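Long-range contacts in uncharacterized metal-dependent hydrolase (Pyrococcus horikoshii, PDB 3IGH), which is of unknown specific function but is an amidohydrolase-type enzyme that probably hydrolyses carbon-nitrogen bonds other than peptide bonds: residues H314-K319 and H339-R344; R357-P362 and G396-S401; H363-D368 and Y384-L389; L410-A415 and D438-Y443; V416-G421 and D431-I436. All coordinates share one frame; numbering follows the deposited sequence. Where two conformers were deposited one is given.

Contact 1 of 5, residues H314-K319 and H339-R344; sequences HAIGDK and HASLVR. With SO4 (sulfate ion), chain B.
H314 and H339 hold one sulfate between them. H314 ND1 donates to sulfate O4 at 2.8 Å, almost straight at 172°. H314 CG stands anti to the backbone N, chi1 166°, carrying ND1 there. H339 NE2 donates to O2 at 2.9 Å and more weakly to O4. K262 and H67 also bind this ion. The apolar part is I316, over one face of the H339 ring. Its CD1 makes a CH-pi contact, 4.0 Å from the centroid. The backbone pairing is weak: A340 N to A315 O at 3.1 Å, and L342 N to I316 O at 3.2 Å. Water 1 bridges I316 O and L342 O. The charged part is a salt bridge, D318 OD2 to R344 NH2 at 2.9 Å. The oxygen lies in the guanidinium plane, but the carboxylate is turned 87° against it. S277 also bonds D318 OD2, and D322 pairs with R344. Histidines at the C-terminal ends of neighbouring parallel strands are typical of the TIM-barrel amidohydrolase pocket, which the sulfate probably marks.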
# COMPACT_ATOMS: atom_id res chain seq x y z
N HIS A 314 -15.08 3.98 -19.54
CA HIS A 314 -15.02 3.78 -20.99
C HIS A 314 -16.27 4.37 -21.63
O HIS A 314 -17.40 4.00 -21.27
CB HIS A 314 -14.93 2.26 -21.24
CG HIS A 314 -15.20 1.82 -22.65
ND1 HIS A 314 -14.27 1.10 -23.38
CD2 HIS A 314 -16.30 1.92 -23.44
CE1 HIS A 314 -14.78 0.80 -24.56
NE2 HIS A 314 -16.00 1.30 -24.63
N ALA A 315 -16.08 5.29 -22.57
CA ALA A 315 -17.18 5.81 -23.41
C ALA A 315 -16.66 6.09 -24.82
O ALA A 315 -15.88 7.01 -25.02
CB ALA A 315 -17.77 7.09 -22.80
N ILE A 316 -17.10 5.28 -25.78
CA ILE A 316 -16.67 5.45 -27.17
C ILE A 316 -17.72 6.26 -27.95
O ILE A 316 -17.40 7.30 -28.53
CB ILE A 316 -16.32 4.07 -27.80
CG1 ILE A 316 -15.02 3.56 -27.17
CG2 ILE A 316 -16.13 4.17 -29.32
CD1 ILE A 316 -14.49 2.23 -27.72
N GLY A 317 -18.97 5.82 -27.92
CA GLY A 317 -20.05 6.51 -28.63
C GLY A 317 -20.42 7.83 -27.98
O GLY A 317 -20.12 8.06 -26.80
N ASP A 318 -21.07 8.71 -28.74
CA ASP A 318 -21.41 10.03 -28.21
C ASP A 318 -22.53 9.98 -27.17
O ASP A 318 -22.54 10.79 -26.24
CB ASP A 318 -21.75 11.01 -29.34
CG ASP A 318 -23.06 10.69 -30.03
OD1 ASP A 318 -23.19 9.60 -30.63
OD2 ASP A 318 -23.96 11.54 -29.95
N LYS A 319 -23.45 9.03 -27.31
CA LYS A 319 -24.49 8.86 -26.28
C LYS A 319 -23.91 8.24 -25.01
O LYS A 319 -24.31 8.59 -23.91
CB LYS A 319 -25.67 8.03 -26.79
CG LYS A 319 -26.87 8.04 -25.85
CD LYS A 319 -28.06 7.30 -26.45
CE LYS A 319 -29.35 7.77 -25.79
NZ LYS A 319 -30.56 7.20 -26.45
N HIS A 339 -11.14 6.78 -23.94
CA HIS A 339 -11.41 6.84 -25.39
C HIS A 339 -11.94 8.19 -25.86
O HIS A 339 -11.25 8.91 -26.60
CB HIS A 339 -12.32 5.70 -25.87
CG HIS A 339 -11.73 4.34 -25.68
ND1 HIS A 339 -11.16 3.63 -26.72
CD2 HIS A 339 -11.66 3.54 -24.60
CE1 HIS A 339 -10.74 2.46 -26.27
NE2 HIS A 339 -11.03 2.38 -24.98
N ALA A 340 -13.17 8.51 -25.44
CA ALA A 340 -13.88 9.73 -25.86
C ALA A 340 -13.83 9.88 -27.39
O ALA A 340 -13.50 10.95 -27.92
CB ALA A 340 -13.32 10.97 -25.16
N SER A 341 -14.16 8.79 -28.08
CA SER A 341 -13.92 8.66 -29.52
C SER A 341 -14.81 9.55 -30.38
O SER A 341 -14.38 10.03 -31.43
CB SER A 341 -14.08 7.20 -29.93
OG SER A 341 -13.26 6.36 -29.13
N LEU A 342 -16.03 9.78 -29.91
CA LEU A 342 -17.01 10.61 -30.59
C LEU A 342 -17.55 11.63 -29.60
O LEU A 342 -18.26 11.27 -28.65
CB LEU A 342 -18.17 9.74 -31.07
CG LEU A 342 -18.18 9.09 -32.45
CD1 LEU A 342 -19.57 8.59 -32.72
CD2 LEU A 342 -17.81 10.10 -33.50
N VAL A 343 -17.19 12.89 -29.80
CA VAL A 343 -17.61 13.99 -28.93
C VAL A 343 -18.28 15.07 -29.78
O VAL A 343 -17.65 15.60 -30.69
CB VAL A 343 -16.41 14.62 -28.17
CG1 VAL A 343 -16.86 15.81 -27.31
CG2 VAL A 343 -15.69 13.57 -27.31
N ARG A 344 -19.54 15.38 -29.49
CA ARG A 344 -20.30 16.42 -30.21
C ARG A 344 -19.84 17.81 -29.78
O ARG A 344 -19.30 17.95 -28.69
CB ARG A 344 -21.79 16.28 -29.94
CG ARG A 344 -22.39 14.91 -30.19
CD ARG A 344 -23.92 14.94 -30.06
NE ARG A 344 -24.34 15.44 -28.76
CZ ARG A 344 -24.70 14.67 -27.73
NH1 ARG A 344 -25.05 15.24 -26.58
NH2 ARG A 344 -24.71 13.34 -27.83
S SO4 B . -11.10 -0.63 -22.94
O1 SO4 B . -10.04 -1.09 -22.07
O2 SO4 B . -10.55 -0.34 -24.25
O3 SO4 B . -12.09 -1.68 -23.08
O4 SO4 B . -11.69 0.59 -22.37
O HOH W 1 -17.07 9.67 -26.69

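Contact 2 of 5, residues R357-P362 and G396-S401; sequences RLSVQP and GFSTDS
L358 to V360 pair with G396 and F397 as neighbouring parallel strands of the TIM barrel. Here the packing is tight. G396 N donates to L358 O at 2.8 Å, and V360 N to G396 O at 2.9 Å, both bonds nearly straight. V360 and F397 share the face of the sheet turned toward the covering helices. V360 CG2 comes within 3.8 Å of F397 CD1. P362 follows and sets its CG over the middle of one face of the F397 ring, 3.8 Å from the centroid, a CH-pi contact. A415 and A439 also pack on this phenylalanine.

S359 faces the other way, and its OG bonds S66 of the first barrel strand. Past the strand ends the chains part and the contact becomes looser, though still buried. D400 is met only lightly, its CB 4.0 Å from Q361 CG. T399 turns away to D65 and forms an ST turn with S401 N. D400 comes within about 3 Å, between nearest atoms, of the bound sulfate. This fits the place of the active-site aspartate after the last barrel strand in amidohydrolases.

Between the tight and loose parts sits S398. Its OG lies between the backbone N and the carbonyl carbon, chi1 51°. There it accepts from Q361 NE2 at 2.7 Å and donates to V360 O at 3.0 Å, approaching from above the carbonyl plane.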
# COMPACT_ATOMS: atom_id res chain seq x y z
N ARG A 357 -11.13 14.39 -16.73
CA ARG A 357 -9.86 14.05 -17.35
C ARG A 357 -10.12 13.09 -18.51
O ARG A 357 -11.04 12.30 -18.45
CB ARG A 357 -8.94 13.39 -16.31
CG ARG A 357 -8.34 14.39 -15.34
CD ARG A 357 -7.93 13.74 -14.02
NE ARG A 357 -9.06 13.34 -13.19
CZ ARG A 357 -9.25 12.11 -12.72
NH1 ARG A 357 -8.40 11.15 -13.01
NH2 ARG A 357 -10.29 11.84 -11.94
N LEU A 358 -9.31 13.19 -19.57
CA LEU A 358 -9.51 12.34 -20.75
C LEU A 358 -8.25 11.55 -21.11
O LEU A 358 -7.17 12.12 -21.23
CB LEU A 358 -9.96 13.17 -21.96
CG LEU A 358 -11.17 14.11 -21.87
CD1 LEU A 358 -11.30 14.94 -23.14
CD2 LEU A 358 -12.46 13.34 -21.62
N SER A 359 -8.41 10.24 -21.28
CA SER A 359 -7.33 9.41 -21.80
C SER A 359 -7.71 8.94 -23.20
O SER A 359 -8.70 8.23 -23.38
CB SER A 359 -7.09 8.22 -20.87
OG SER A 359 -6.13 7.34 -21.39
N VAL A 360 -6.92 9.35 -24.19
CA VAL A 360 -7.24 9.04 -25.59
C VAL A 360 -6.14 8.19 -26.22
O VAL A 360 -5.02 8.13 -25.71
CB VAL A 360 -7.46 10.33 -26.43
CG1 VAL A 360 -8.68 11.11 -25.94
CG2 VAL A 360 -6.22 11.21 -26.46
N GLN A 361 -6.48 7.54 -27.33
CA GLN A 361 -5.55 6.60 -27.96
C GLN A 361 -5.36 6.95 -29.45
O GLN A 361 -6.05 6.40 -30.30
CB GLN A 361 -6.07 5.16 -27.82
CG GLN A 361 -6.18 4.61 -26.39
CD GLN A 361 -7.41 5.12 -25.66
OE1 GLN A 361 -8.47 5.28 -26.25
NE2 GLN A 361 -7.25 5.41 -24.37
N PRO A 362 -4.45 7.90 -29.74
CA PRO A 362 -4.26 8.38 -31.13
C PRO A 362 -3.99 7.33 -32.21
O PRO A 362 -4.40 7.53 -33.34
CB PRO A 362 -3.10 9.37 -31.00
CG PRO A 362 -3.23 9.88 -29.58
CD PRO A 362 -3.61 8.65 -28.79
N GLY A 396 -4.51 12.87 -21.71
CA GLY A 396 -3.39 11.95 -21.64
C GLY A 396 -3.40 11.03 -22.85
O GLY A 396 -4.46 10.74 -23.40
N PHE A 397 -2.22 10.59 -23.27
CA PHE A 397 -2.12 9.66 -24.40
C PHE A 397 -1.90 8.24 -23.89
O PHE A 397 -1.26 8.02 -22.85
CB PHE A 397 -0.97 10.04 -25.34
CG PHE A 397 -1.28 11.17 -26.30
CD1 PHE A 397 -2.50 11.84 -26.27
CD2 PHE A 397 -0.31 11.59 -27.21
CE1 PHE A 397 -2.77 12.88 -27.15
CE2 PHE A 397 -0.56 12.64 -28.08
CZ PHE A 397 -1.80 13.29 -28.05
N SER A 398 -2.40 7.29 -24.66
CA SER A 398 -2.28 5.89 -24.32
C SER A 398 -2.40 5.05 -25.58
O SER A 398 -2.73 5.56 -26.65
CB SER A 398 -3.39 5.51 -23.34
OG SER A 398 -4.67 5.91 -23.79
N THR A 399 -2.15 3.75 -25.44
CA THR A 399 -2.17 2.85 -26.57
C THR A 399 -3.29 1.82 -26.47
O THR A 399 -3.63 1.20 -27.47
CB THR A 399 -0.84 2.07 -26.71
OG1 THR A 399 -0.52 1.42 -25.47
CG2 THR A 399 0.30 3.01 -27.10
N ASP A 400 -3.83 1.62 -25.26
CA ASP A 400 -4.73 0.50 -24.97
C ASP A 400 -4.05 -0.82 -25.35
O ASP A 400 -4.71 -1.77 -25.77
CB ASP A 400 -6.10 0.66 -25.68
CG ASP A 400 -7.17 -0.24 -25.10
OD1 ASP A 400 -7.05 -0.66 -23.93
OD2 ASP A 400 -8.13 -0.55 -25.84
N SER A 401 -2.73 -0.86 -25.21
CA SER A 401 -1.95 -2.06 -25.52
C SER A 401 -2.53 -3.26 -24.76
O SER A 401 -2.87 -3.15 -23.58
CB SER A 401 -0.49 -1.82 -25.15
OG SER A 401 0.26 -3.01 -25.29

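Contact 3 of 5, residues H363-D368 and Y384-L389; sequences HFIISD and YRFKDL. With SO4 (sulfate ion), chain E.
This contact lies within the connection between the last two parallel strands of the TIM barrel, where F364, I365 and D368 meet Y384 and F386. The short helix 364-367 follows strand 357-360, and helix 386-392 leads into strand 395-397. Y384 does most of the touching. Its hydroxyl end runs obliquely against F364, with OH 3.3 Å from F364 CB. The same OH lies 3.0 Å from D368 OD2, at the edge of the tyrosine ring. The carboxylate is turned 50° against that ring. With CG1 anti to the carbonyl carbon, chi1 -69°, I365 passes alongside Y384 in the opposite sense, CG1 to CD2 at 3.9 Å. Its outer CD1 reaches F386 CE1 at 3.7 Å, so one isoleucine spans both aromatic residues. The carbonyl oxygen Y384 O stands over the centre of one face of the F386 ring.

On the far side of the short helix, H363 NE2 donates to a second sulfate, reaching O4 at 2.9 Å. This ion is probably from the crystallisation liquor; K422 binds it too, and E404 takes H363 ND1. The carbon contacts fix the tyrosine's place, and its hydroxyl is likely to ease the burial of the D368 carboxylate.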
# COMPACT_ATOMS: atom_id res chain seq x y z
N HIS A 363 -3.34 6.21 -31.87
CA HIS A 363 -3.09 5.17 -32.87
C HIS A 363 -4.35 4.48 -33.41
O HIS A 363 -4.30 3.83 -34.46
CB HIS A 363 -2.03 4.17 -32.40
CG HIS A 363 -1.35 3.45 -33.53
ND1 HIS A 363 -1.79 2.24 -34.01
CD2 HIS A 363 -0.30 3.81 -34.31
CE1 HIS A 363 -1.02 1.86 -35.01
NE2 HIS A 363 -0.11 2.80 -35.22
N PHE A 364 -5.49 4.64 -32.72
CA PHE A 364 -6.79 4.19 -33.24
C PHE A 364 -7.15 4.84 -34.59
O PHE A 364 -7.86 4.23 -35.38
CB PHE A 364 -7.93 4.44 -32.24
CG PHE A 364 -8.09 3.37 -31.18
CD1 PHE A 364 -7.08 3.09 -30.27
CD2 PHE A 364 -9.28 2.64 -31.09
CE1 PHE A 364 -7.25 2.10 -29.27
CE2 PHE A 364 -9.45 1.66 -30.11
CZ PHE A 364 -8.43 1.39 -29.20
N ILE A 365 -6.70 6.07 -34.83
CA ILE A 365 -6.82 6.73 -36.14
C ILE A 365 -6.29 5.82 -37.27
O ILE A 365 -6.92 5.67 -38.31
CB ILE A 365 -6.08 8.09 -36.18
CG1 ILE A 365 -6.78 9.11 -35.28
CG2 ILE A 365 -5.94 8.64 -37.61
CD1 ILE A 365 -5.92 10.29 -34.95
N ILE A 366 -5.15 5.19 -37.00
CA ILE A 366 -4.50 4.33 -37.97
C ILE A 366 -5.18 2.97 -38.12
O ILE A 366 -5.41 2.52 -39.26
CB ILE A 366 -2.98 4.19 -37.67
CG1 ILE A 366 -2.27 5.46 -38.12
CG2 ILE A 366 -2.36 2.96 -38.35
CD1 ILE A 366 -1.04 5.76 -37.35
N SER A 367 -5.53 2.35 -37.00
CA SER A 367 -6.10 1.00 -37.00
C SER A 367 -7.55 0.96 -37.46
O SER A 367 -7.96 0.03 -38.17
CB SER A 367 -5.97 0.35 -35.62
OG SER A 367 -4.62 0.07 -35.32
N ASP A 368 -8.33 1.96 -37.06
CA ASP A 368 -9.76 1.97 -37.32
C ASP A 368 -10.08 2.59 -38.69
O ASP A 368 -10.69 3.66 -38.76
CB ASP A 368 -10.53 2.72 -36.21
CG ASP A 368 -10.41 2.06 -34.82
OD1 ASP A 368 -9.68 1.05 -34.66
OD2 ASP A 368 -11.07 2.56 -33.89
N TYR A 384 -12.25 11.52 -32.78
CA TYR A 384 -10.89 11.67 -32.24
C TYR A 384 -10.39 13.11 -32.32
O TYR A 384 -9.31 13.39 -32.87
CB TYR A 384 -9.92 10.72 -32.95
CG TYR A 384 -10.26 9.25 -32.78
CD1 TYR A 384 -10.49 8.69 -31.51
CD2 TYR A 384 -10.32 8.40 -33.88
CE1 TYR A 384 -10.80 7.33 -31.37
CE2 TYR A 384 -10.63 7.07 -33.75
CZ TYR A 384 -10.88 6.54 -32.50
OH TYR A 384 -11.18 5.20 -32.40
N ARG A 385 -11.19 14.02 -31.78
CA ARG A 385 -10.96 15.45 -31.98
C ARG A 385 -10.00 16.02 -30.94
O ARG A 385 -10.36 16.88 -30.13
CB ARG A 385 -12.29 16.23 -32.08
CG ARG A 385 -13.25 16.09 -30.90
CD ARG A 385 -14.66 16.60 -31.22
NE ARG A 385 -14.70 17.97 -31.72
CZ ARG A 385 -15.81 18.66 -31.96
NH1 ARG A 385 -17.01 18.12 -31.75
NH2 ARG A 385 -15.74 19.90 -32.42
N PHE A 386 -8.75 15.56 -31.01
CA PHE A 386 -7.79 15.76 -29.93
C PHE A 386 -7.41 17.22 -29.66
O PHE A 386 -7.22 17.61 -28.51
CB PHE A 386 -6.51 14.94 -30.16
CG PHE A 386 -6.76 13.47 -30.34
CD1 PHE A 386 -5.99 12.75 -31.25
CD2 PHE A 386 -7.74 12.80 -29.61
CE1 PHE A 386 -6.19 11.39 -31.43
CE2 PHE A 386 -7.95 11.43 -29.80
CZ PHE A 386 -7.17 10.73 -30.70
N LYS A 387 -7.31 18.01 -30.73
CA LYS A 387 -7.02 19.43 -30.60
C LYS A 387 -8.15 20.16 -29.86
O LYS A 387 -7.88 20.91 -28.93
CB LYS A 387 -6.72 20.08 -31.96
CG LYS A 387 -6.15 21.50 -31.83
CD LYS A 387 -5.76 22.10 -33.17
CE LYS A 387 -4.88 23.34 -32.98
NZ LYS A 387 -4.46 23.94 -34.28
N ASP A 388 -9.40 19.89 -30.26
CA ASP A 388 -10.57 20.42 -29.54
C ASP A 388 -10.63 19.98 -28.07
O ASP A 388 -10.94 20.79 -27.20
CB ASP A 388 -11.88 20.00 -30.24
CG ASP A 388 -11.99 20.57 -31.64
OD1 ASP A 388 -11.35 21.61 -31.92
OD2 ASP A 388 -12.72 19.97 -32.47
N LEU A 389 -10.35 18.71 -27.80
CA LEU A 389 -10.43 18.17 -26.44
C LEU A 389 -9.36 18.73 -25.50
O LEU A 389 -9.62 18.98 -24.31
CB LEU A 389 -10.38 16.63 -26.47
CG LEU A 389 -11.56 15.94 -27.17
CD1 LEU A 389 -11.29 14.44 -27.39
CD2 LEU A 389 -12.87 16.15 -26.41
S SO4 E . 2.11 2.47 -38.08
O1 SO4 E . 3.45 1.95 -38.32
O2 SO4 E . 1.66 3.24 -39.23
O3 SO4 E . 1.20 1.36 -37.82
O4 SO4 E . 2.12 3.35 -36.91

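Contact 4 of 5, residues L410-A415 and D438-Y443; sequences LTVDAA and DALHSY
Helices 410-415 and 438-443 run at 131° between their N-to-C directions, their axes 9.7 Å apart, with V412 and A439 nearest at the CA atoms. V412 sits at the middle and uses both methyls. CG1 is anti to the backbone N, chi1 171°, and meets A439 CB at 4.1 Å. CG2, anti to the carbonyl carbon, touches L440 CD2 at 3.9 Å and Y443 CD1 at the ring edge, 3.7 Å away.

T411 meets Y443 across, at about a right angle. Its CG2 lies 3.5 Å from Y443 CE1, and its CB is close to the same ring carbon. The tyrosine ring thus has the methyls of two consecutive residues along one side, CD1 and CE1. F63 meets the same ring edge-to-face. At the other end, A415 and A439 bring their CB atoms to 4.5 Å. F397 of strand 395-397 packs beside both alanines, which places this helix pair over the last barrel strand. Cutting Y443 back to an alanine is likely to leave T411 CG2 and V412 CG2 facing a gap, and F63 without its ring partner.

The touching groups are methyls and one aromatic ring. The contact therefore rests on shape and burial, not on directional bonds.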
# COMPACT_ATOMS: atom_id res chain seq x y z
N LEU A 410 5.06 5.61 -32.37
CA LEU A 410 3.96 5.36 -33.31
C LEU A 410 2.68 6.10 -32.93
O LEU A 410 1.94 6.54 -33.81
CB LEU A 410 3.69 3.86 -33.45
CG LEU A 410 4.79 2.95 -33.99
CD1 LEU A 410 4.30 1.51 -34.09
CD2 LEU A 410 5.30 3.45 -35.35
N THR A 411 2.45 6.28 -31.63
CA THR A 411 1.28 7.00 -31.15
C THR A 411 1.48 8.51 -31.25
O THR A 411 0.54 9.24 -31.58
CB THR A 411 0.87 6.51 -29.72
OG1 THR A 411 0.20 5.24 -29.85
CG2 THR A 411 -0.05 7.50 -29.00
N VAL A 412 2.70 8.97 -30.99
CA VAL A 412 3.07 10.37 -31.21
C VAL A 412 2.84 10.73 -32.69
O VAL A 412 2.20 11.74 -33.00
CB VAL A 412 4.54 10.67 -30.81
CG1 VAL A 412 4.97 12.09 -31.25
CG2 VAL A 412 4.71 10.53 -29.29
N ASP A 413 3.31 9.87 -33.59
CA ASP A 413 3.15 10.11 -35.02
C ASP A 413 1.68 10.21 -35.43
O ASP A 413 1.31 11.07 -36.24
CB ASP A 413 3.85 9.02 -35.83
CG ASP A 413 4.06 9.44 -37.28
OD1 ASP A 413 4.59 10.55 -37.51
OD2 ASP A 413 3.71 8.67 -38.19
N ALA A 414 0.85 9.34 -34.85
CA ALA A 414 -0.59 9.32 -35.10
C ALA A 414 -1.26 10.63 -34.69
O ALA A 414 -2.11 11.14 -35.41
CB ALA A 414 -1.22 8.14 -34.38
N ALA A 415 -0.88 11.17 -33.54
CA ALA A 415 -1.43 12.44 -33.07
C ALA A 415 -0.98 13.63 -33.90
O ALA A 415 -1.75 14.56 -34.14
CB ALA A 415 -1.08 12.66 -31.61
N ASP A 438 3.01 19.43 -28.09
CA ASP A 438 1.75 19.10 -27.43
C ASP A 438 1.53 17.59 -27.33
O ASP A 438 0.91 17.13 -26.37
CB ASP A 438 0.57 19.74 -28.16
CG ASP A 438 0.51 21.25 -27.98
OD1 ASP A 438 1.26 21.80 -27.15
OD2 ASP A 438 -0.30 21.89 -28.68
N ALA A 439 2.01 16.84 -28.32
CA ALA A 439 1.94 15.38 -28.28
C ALA A 439 2.82 14.81 -27.16
O ALA A 439 2.37 13.92 -26.41
CB ALA A 439 2.31 14.77 -29.64
N LEU A 440 4.05 15.32 -27.04
CA LEU A 440 4.96 14.86 -25.98
C LEU A 440 4.48 15.27 -24.59
O LEU A 440 4.60 14.49 -23.65
CB LEU A 440 6.41 15.32 -26.24
CG LEU A 440 7.02 14.75 -27.53
CD1 LEU A 440 8.46 15.22 -27.70
CD2 LEU A 440 6.94 13.21 -27.61
N HIS A 441 3.92 16.47 -24.48
CA HIS A 441 3.30 16.91 -23.24
C HIS A 441 2.15 15.98 -22.81
O HIS A 441 2.06 15.61 -21.64
CB HIS A 441 2.78 18.35 -23.37
CG HIS A 441 1.98 18.82 -22.20
ND1 HIS A 441 2.55 19.32 -21.05
CD2 HIS A 441 0.64 18.88 -22.01
CE1 HIS A 441 1.61 19.66 -20.20
NE2 HIS A 441 0.43 19.40 -20.75
N SER A 442 1.29 15.61 -23.76
CA SER A 442 0.14 14.75 -23.49
C SER A 442 0.57 13.35 -23.07
O SER A 442 -0.08 12.72 -22.23
CB SER A 442 -0.80 14.68 -24.69
OG SER A 442 -1.36 15.95 -24.97
N TYR A 443 1.69 12.89 -23.63
CA TYR A 443 2.21 11.56 -23.38
C TYR A 443 3.13 11.49 -22.14
O TYR A 443 3.69 10.44 -21.83
CB TYR A 443 2.98 11.09 -24.61
CG TYR A 443 2.74 9.66 -25.02
CD1 TYR A 443 2.83 9.29 -26.36
CD2 TYR A 443 2.44 8.66 -24.09
CE1 TYR A 443 2.63 7.98 -26.77
CE2 TYR A 443 2.23 7.34 -24.49
CZ TYR A 443 2.33 7.01 -25.84
OH TYR A 443 2.13 5.70 -26.26

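Contact 5 of 5, residues V416-G421 and D431-I436; sequences VNRGKG and DQALDI
Q432 lies beside R418, with its CB over one face of the guanidinium, 3.6 Å from CZ. The two side chains point the same way. A bend at chi3, 85°, turns the guanidinium so that one face lies against Q432 CB. Water 3 accepts from R418 NH1 and donates to Q432 O at 2.8 Å. The guanidinium also bonds Y384 O and T429 OG1, while Q432 OE1 takes D388 N. If R418 were a leucine, Y384 O and T429 OG1 would probably lose this donor, and water 3 would be held from the Q432 side alone.

A433 comes next. Its N is 3.5 Å from R418 CD, and its CB presses on V416 O at 3.3 Å. These two residues meet the end of helix 408-417. The helix ends at N417; R418 is the first residue to leave helical angles, with positive phi. A type I' turn spans N417 to K420.

L434 runs alongside that helix end. Its O receives a CA-H...O contact from V416 CA at 3.2 Å. Water 2 donates to both V416 O and L434 O. D435 is the N-cap of helix 436-450, and its OD1 takes D438 N. I436 opens that helix, and V416 CG2 lies 3.9 Å from its CA.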
# COMPACT_ATOMS: atom_id res chain seq x y z
N VAL A 416 0.28 13.59 -34.34
CA VAL A 416 0.87 14.69 -35.09
C VAL A 416 0.43 14.66 -36.55
O VAL A 416 0.03 15.69 -37.10
CB VAL A 416 2.43 14.73 -34.94
CG1 VAL A 416 3.07 15.80 -35.85
CG2 VAL A 416 2.82 15.00 -33.48
N ASN A 417 0.44 13.48 -37.16
CA ASN A 417 0.19 13.34 -38.60
C ASN A 417 -1.15 12.75 -39.01
O ASN A 417 -1.47 12.71 -40.21
CB ASN A 417 1.34 12.58 -39.26
CG ASN A 417 2.65 13.33 -39.14
OD1 ASN A 417 2.71 14.52 -39.43
ND2 ASN A 417 3.69 12.65 -38.71
N ARG A 418 -1.92 12.28 -38.02
CA ARG A 418 -3.31 11.83 -38.21
C ARG A 418 -3.59 10.85 -39.35
O ARG A 418 -4.65 10.89 -39.94
CB ARG A 418 -4.28 13.02 -38.27
CG ARG A 418 -4.64 13.57 -36.91
CD ARG A 418 -5.78 14.58 -36.97
NE ARG A 418 -7.12 14.00 -36.95
CZ ARG A 418 -7.76 13.60 -35.85
NH1 ARG A 418 -7.17 13.67 -34.66
NH2 ARG A 418 -8.99 13.11 -35.93
N GLY A 419 -2.64 9.96 -39.63
CA GLY A 419 -2.84 8.94 -40.65
C GLY A 419 -2.68 9.44 -42.08
O GLY A 419 -3.21 8.82 -43.00
N LYS A 420 -1.99 10.57 -42.26
CA LYS A 420 -1.68 11.09 -43.60
C LYS A 420 -1.07 9.99 -44.46
O LYS A 420 -0.09 9.36 -44.05
CB LYS A 420 -0.73 12.29 -43.50
CG LYS A 420 -0.43 12.97 -44.84
CD LYS A 420 0.18 14.37 -44.66
CE LYS A 420 1.67 14.32 -44.36
NZ LYS A 420 2.27 15.69 -44.31
N GLY A 421 -1.69 9.72 -45.60
CA GLY A 421 -1.23 8.69 -46.53
C GLY A 421 -1.52 7.27 -46.09
O GLY A 421 -0.93 6.33 -46.63
N ASP A 431 -7.37 19.44 -39.42
CA ASP A 431 -7.24 20.53 -38.45
C ASP A 431 -7.10 20.07 -36.99
O ASP A 431 -6.84 20.88 -36.11
CB ASP A 431 -8.42 21.50 -38.61
CG ASP A 431 -9.72 20.96 -38.02
OD1 ASP A 431 -10.42 21.73 -37.32
OD2 ASP A 431 -10.07 19.78 -38.24
N GLN A 432 -7.27 18.77 -36.75
CA GLN A 432 -7.16 18.22 -35.40
C GLN A 432 -5.75 17.72 -35.07
O GLN A 432 -5.50 17.25 -33.95
CB GLN A 432 -8.19 17.10 -35.19
CG GLN A 432 -9.63 17.60 -35.15
CD GLN A 432 -9.85 18.64 -34.07
OE1 GLN A 432 -9.63 18.38 -32.90
NE2 GLN A 432 -10.26 19.83 -34.48
N ALA A 433 -4.85 17.82 -36.04
CA ALA A 433 -3.44 17.43 -35.87
C ALA A 433 -2.79 18.26 -34.76
O ALA A 433 -3.05 19.45 -34.64
CB ALA A 433 -2.68 17.61 -37.17
N LEU A 434 -1.97 17.60 -33.94
CA LEU A 434 -1.24 18.30 -32.88
C LEU A 434 0.19 18.51 -33.32
O LEU A 434 0.69 17.79 -34.18
CB LEU A 434 -1.25 17.47 -31.58
CG LEU A 434 -2.59 17.08 -30.93
CD1 LEU A 434 -2.34 16.50 -29.55
CD2 LEU A 434 -3.51 18.27 -30.83
N ASP A 435 0.87 19.50 -32.75
CA ASP A 435 2.30 19.61 -32.98
C ASP A 435 3.05 18.67 -32.03
O ASP A 435 2.46 18.18 -31.05
CB ASP A 435 2.80 21.06 -32.91
CG ASP A 435 2.49 21.74 -31.59
OD1 ASP A 435 2.56 21.11 -30.52
OD2 ASP A 435 2.18 22.95 -31.64
N ILE A 436 4.32 18.42 -32.31
CA ILE A 436 5.10 17.45 -31.53
C ILE A 436 5.22 17.80 -30.04
O ILE A 436 5.13 16.91 -29.20
CB ILE A 436 6.48 17.14 -32.19
CG1 ILE A 436 7.12 15.90 -31.54
CG2 ILE A 436 7.41 18.37 -32.19
CD1 ILE A 436 7.94 15.07 -32.49
O HOH W 2 0.92 18.59 -37.02
O HOH W 3 -4.54 14.58 -33.69

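How the contacts relate
Contacts 1 and 2 line the same pocket: H314, H339 and D400 all approach one sulfate. They join through H339 N and S359 O, 2.9 Å apart, a probable hydrogen bond. Contact 3 is nested in the loop closed by contact 2, their centres 10 Å apart. Other probable hydrogen bonds join contacts 1 and 3 (S341 O to Y384 N, 2.9 Å), 2 and 4 (F397 N to S442 O, 3.2 Å), and 3 and 5 (Y384 O to R418 NH1, 2.8 Å). Contacts 4 and 5 share helix 408-417, and contact 5 lies inside the loop closed by contact 4. Contact 4 does not touch contact 1; their nearest atoms are about 12 Å apart.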